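Long-range contact in 16S rRNA processing protein (Pseudomonas aeruginosa, PDB 2F1L), which probably assists the final stage of 30S ribosomal subunit assembly and supports efficient processing of 16S rRNA: residues V145-P150 with D157-L162. Sequence-based numbering, arbitrary orientation.
Sequences VMVVKP and DRERLL
M146 and V148 each exchange a reciprocal pair of backbone hydrogen bonds with the partner strand, M146 with L162 and V148 with R160, which fixes the register of two antiparallel strands whose axes run at 154°. The four bonds are close to straight: M146 N meets L162 O with 174° at the hydrogen. V148 N reaches R160 O at 2.9 Å. Between these hydrogen-bonded pairs sits V147 with L161, a non-hydrogen-bonded pair with CA atoms 4.9 Å apart.

Side chains alternate across the two faces. On one, V147 and L161 lie side by side, V147 CG2 at 3.7 Å from L161 CD2, while V145 CG1 comes against L161 CB. The other branch of V147, CG1, is anti to the backbone N and touches the carboxylate end of E159, OE1 at 3.8 Å. On the opposite face M146, a selenomethionine, bends at chi3 (-60°), which brings its methyl CE back over L162 CB. Beyond the paired strands the P150 ring packs on the D157 backbone, with P150 CG 3.6 Å from D157 O.

Outward, M146 and L162 face the domain interior, meeting M179 and V181 of strand 178-181. R160 continues away from V148 to a salt bridge with D156; R158 CZ sits over one face of its guanidinium, near the rim, and R158 NH1 hydrogen-bonds F187 O at the C-terminus. E159 OE2 forms a salt bridge with K25 of the second subunit, which also packs on L161, so the face bearing V147 and L161 is turned toward the other copy. Strands 145-149 and 160-163, joined by a short connection, form an antiparallel beta hairpin at the border of the six-stranded mixed sheet of the RimM PRC-barrel domain, with 145-149 pairing on its other side with strand 130-138.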
ATOM      1  N   VAL A 145       7.723   7.144  -0.311  1.00 35.48           N
ATOM      2  CA  VAL A 145       6.621   8.087  -0.360  1.00 35.87           C
ATOM      3  C   VAL A 145       6.914   9.107  -1.413  1.00 35.90           C
ATOM      4  O   VAL A 145       8.053   9.531  -1.569  1.00 38.08           O
ATOM      5  CB  VAL A 145       6.452   8.780   0.997  1.00 36.78           C
ATOM      6  CG1 VAL A 145       5.558   9.989   0.875  1.00 42.22           C
ATOM      7  CG2 VAL A 145       5.887   7.767   2.036  1.00 34.66           C
HETATM    8  N   MSE A 146       5.885   9.514  -2.136  1.00 39.59           N
HETATM    9  CA  MSE A 146       5.987  10.558  -3.147  1.00 41.87           C
HETATM   10  C   MSE A 146       5.466  11.843  -2.582  1.00 36.72           C
HETATM   11  O   MSE A 146       4.342  11.908  -2.120  1.00 35.62           O
HETATM   12  CB  MSE A 146       5.162  10.197  -4.350  1.00 35.83           C
HETATM   13  CG  MSE A 146       5.628   8.953  -5.015  1.00 41.32           C
HETATM   14 SE   MSE A 146       4.249   8.194  -6.260  1.00 72.14          SE
HETATM   15  CE  MSE A 146       2.708   7.827  -5.093  1.00 64.08           C
ATOM     16  N   VAL A 147       6.298  12.874  -2.620  1.00 38.11           N
ATOM     17  CA  VAL A 147       5.889  14.208  -2.198  1.00 37.64           C
ATOM     18  C   VAL A 147       5.287  14.876  -3.422  1.00 37.23           C
ATOM     19  O   VAL A 147       5.995  15.156  -4.395  1.00 35.62           O
ATOM     20  CB  VAL A 147       7.088  15.056  -1.630  1.00 38.12           C
ATOM     21  CG1 VAL A 147       6.608  16.392  -1.098  1.00 33.68           C
ATOM     22  CG2 VAL A 147       7.767  14.326  -0.521  1.00 35.29           C
ATOM     23  N   VAL A 148       3.972  15.097  -3.364  1.00 38.12           N
ATOM     24  CA  VAL A 148       3.198  15.722  -4.452  1.00 35.77           C
ATOM     25  C   VAL A 148       2.929  17.194  -4.148  1.00 35.41           C
ATOM     26  O   VAL A 148       2.272  17.518  -3.151  1.00 34.98           O
ATOM     27  CB  VAL A 148       1.908  14.968  -4.639  1.00 33.87           C
ATOM     28  CG1 VAL A 148       1.110  15.591  -5.767  1.00 44.33           C
ATOM     29  CG2 VAL A 148       2.237  13.491  -4.982  1.00 33.74           C
ATOM     30  N   LYS A 149       3.501  18.088  -4.958  1.00 36.36           N
ATOM     31  CA  LYS A 149       3.402  19.548  -4.726  1.00 35.85           C
ATOM     32  C   LYS A 149       2.283  20.043  -5.626  1.00 35.89           C
ATOM     33  O   LYS A 149       2.131  19.562  -6.738  1.00 36.96           O
ATOM     34  CB  LYS A 149       4.719  20.291  -5.042  1.00 32.57           C
ATOM     35  N   PRO A 150       1.507  21.015  -5.163  1.00 35.88           N
ATOM     36  CA  PRO A 150       0.500  21.608  -6.044  1.00 36.36           C
ATOM     37  C   PRO A 150       1.185  22.468  -7.105  1.00 37.25           C
ATOM     38  O   PRO A 150       2.292  22.957  -6.875  1.00 38.11           O
ATOM     39  CB  PRO A 150      -0.295  22.525  -5.111  1.00 34.02           C
ATOM     40  CG  PRO A 150       0.727  22.975  -4.126  1.00 32.99           C
ATOM     41  CD  PRO A 150       1.580  21.707  -3.866  1.00 36.63           C
ATOM     42  N   ASP A 157      -4.206  23.640  -3.045  1.00 36.91           N
ATOM     43  CA  ASP A 157      -2.962  24.242  -2.571  1.00 36.80           C
ATOM     44  C   ASP A 157      -2.169  23.305  -1.718  1.00 36.89           C
ATOM     45  O   ASP A 157      -1.125  23.706  -1.174  1.00 36.39           O
ATOM     46  CB  ASP A 157      -3.286  25.468  -1.711  1.00 37.16           C
ATOM     47  CG  ASP A 157      -3.463  26.706  -2.532  1.00 39.81           C
ATOM     48  OD1 ASP A 157      -3.352  26.577  -3.772  1.00 40.40           O
ATOM     49  OD2 ASP A 157      -3.697  27.798  -1.951  1.00 46.57           O
ATOM     50  N   ARG A 158      -2.653  22.066  -1.605  1.00 36.16           N
ATOM     51  CA  ARG A 158      -2.174  21.149  -0.595  1.00 36.13           C
ATOM     52  C   ARG A 158      -1.092  20.270  -1.133  1.00 36.65           C
ATOM     53  O   ARG A 158      -1.258  19.669  -2.201  1.00 35.41           O
ATOM     54  CB  ARG A 158      -3.292  20.209  -0.136  1.00 37.35           C
ATOM     55  CG  ARG A 158      -4.373  20.830   0.722  1.00 33.47           C
ATOM     56  CD  ARG A 158      -5.315  19.740   1.226  1.00 38.55           C
ATOM     57  NE  ARG A 158      -4.575  18.823   2.092  1.00 37.13           N
ATOM     58  CZ  ARG A 158      -4.728  17.509   2.131  1.00 30.88           C
ATOM     59  NH1 ARG A 158      -5.593  16.880   1.354  1.00 41.74           N
ATOM     60  NH2 ARG A 158      -3.972  16.814   2.947  1.00 47.86           N
ATOM     61  N   GLU A 159      -0.024  20.129  -0.352  1.00 35.93           N
ATOM     62  CA  GLU A 159       0.968  19.091  -0.598  1.00 37.79           C
ATOM     63  C   GLU A 159       0.385  17.768  -0.110  1.00 37.66           C
ATOM     64  O   GLU A 159      -0.355  17.728   0.869  1.00 39.60           O
ATOM     65  CB  GLU A 159       2.302  19.409   0.092  1.00 38.21           C
ATOM     66  CG  GLU A 159       3.184  18.210   0.370  1.00 41.52           C
ATOM     67  CD  GLU A 159       4.379  18.561   1.231  1.00 39.74           C
ATOM     68  OE1 GLU A 159       5.191  19.373   0.771  1.00 36.84           O
ATOM     69  OE2 GLU A 159       4.509  18.017   2.359  1.00 38.64           O
ATOM     70  N   ARG A 160       0.714  16.683  -0.799  1.00 34.39           N
ATOM     71  CA  ARG A 160       0.253  15.384  -0.391  1.00 32.38           C
ATOM     72  C   ARG A 160       1.365  14.361  -0.385  1.00 32.90           C
ATOM     73  O   ARG A 160       2.374  14.519  -1.038  1.00 34.68           O
ATOM     74  CB  ARG A 160      -0.865  14.923  -1.317  1.00 32.74           C
ATOM     75  CG  ARG A 160      -2.163  15.650  -1.112  1.00 29.21           C
ATOM     76  CD  ARG A 160      -3.160  15.161  -2.102  1.00 33.68           C
ATOM     77  NE  ARG A 160      -4.486  15.749  -1.916  1.00 32.19           N
ATOM     78  CZ  ARG A 160      -4.808  16.952  -2.351  1.00 34.81           C
ATOM     79  NH1 ARG A 160      -3.897  17.704  -2.959  1.00 36.05           N
ATOM     80  NH2 ARG A 160      -6.026  17.416  -2.168  1.00 34.54           N
ATOM     81  N   LEU A 161       1.165  13.288   0.352  1.00 33.84           N
ATOM     82  CA  LEU A 161       2.213  12.299   0.498  1.00 35.48           C
ATOM     83  C   LEU A 161       1.640  10.915   0.250  1.00 35.01           C
ATOM     84  O   LEU A 161       0.888  10.366   1.084  1.00 36.04           O
ATOM     85  CB  LEU A 161       2.798  12.409   1.890  1.00 36.08           C
ATOM     86  CG  LEU A 161       3.426  13.771   2.108  1.00 39.65           C
ATOM     87  CD1 LEU A 161       3.133  14.231   3.520  1.00 52.19           C
ATOM     88  CD2 LEU A 161       4.917  13.740   1.813  1.00 40.48           C
ATOM     89  N   LEU A 162       1.965  10.375  -0.918  1.00 35.91           N
ATOM     90  CA  LEU A 162       1.332   9.154  -1.391  1.00 36.11           C
ATOM     91  C   LEU A 162       2.336   8.033  -1.314  1.00 35.70           C
ATOM     92  O   LEU A 162       3.493   8.231  -1.583  1.00 35.99           O
ATOM     93  CB  LEU A 162       0.825   9.319  -2.804  1.00 32.15           C
ATOM     94  CG  LEU A 162      -0.534  10.001  -2.980  1.00 36.57           C
ATOM     95  CD1 LEU A 162      -0.563  11.375  -2.395  1.00 33.30           C
ATOM     96  CD2 LEU A 162      -0.859  10.061  -4.477  1.00 40.79           C
TER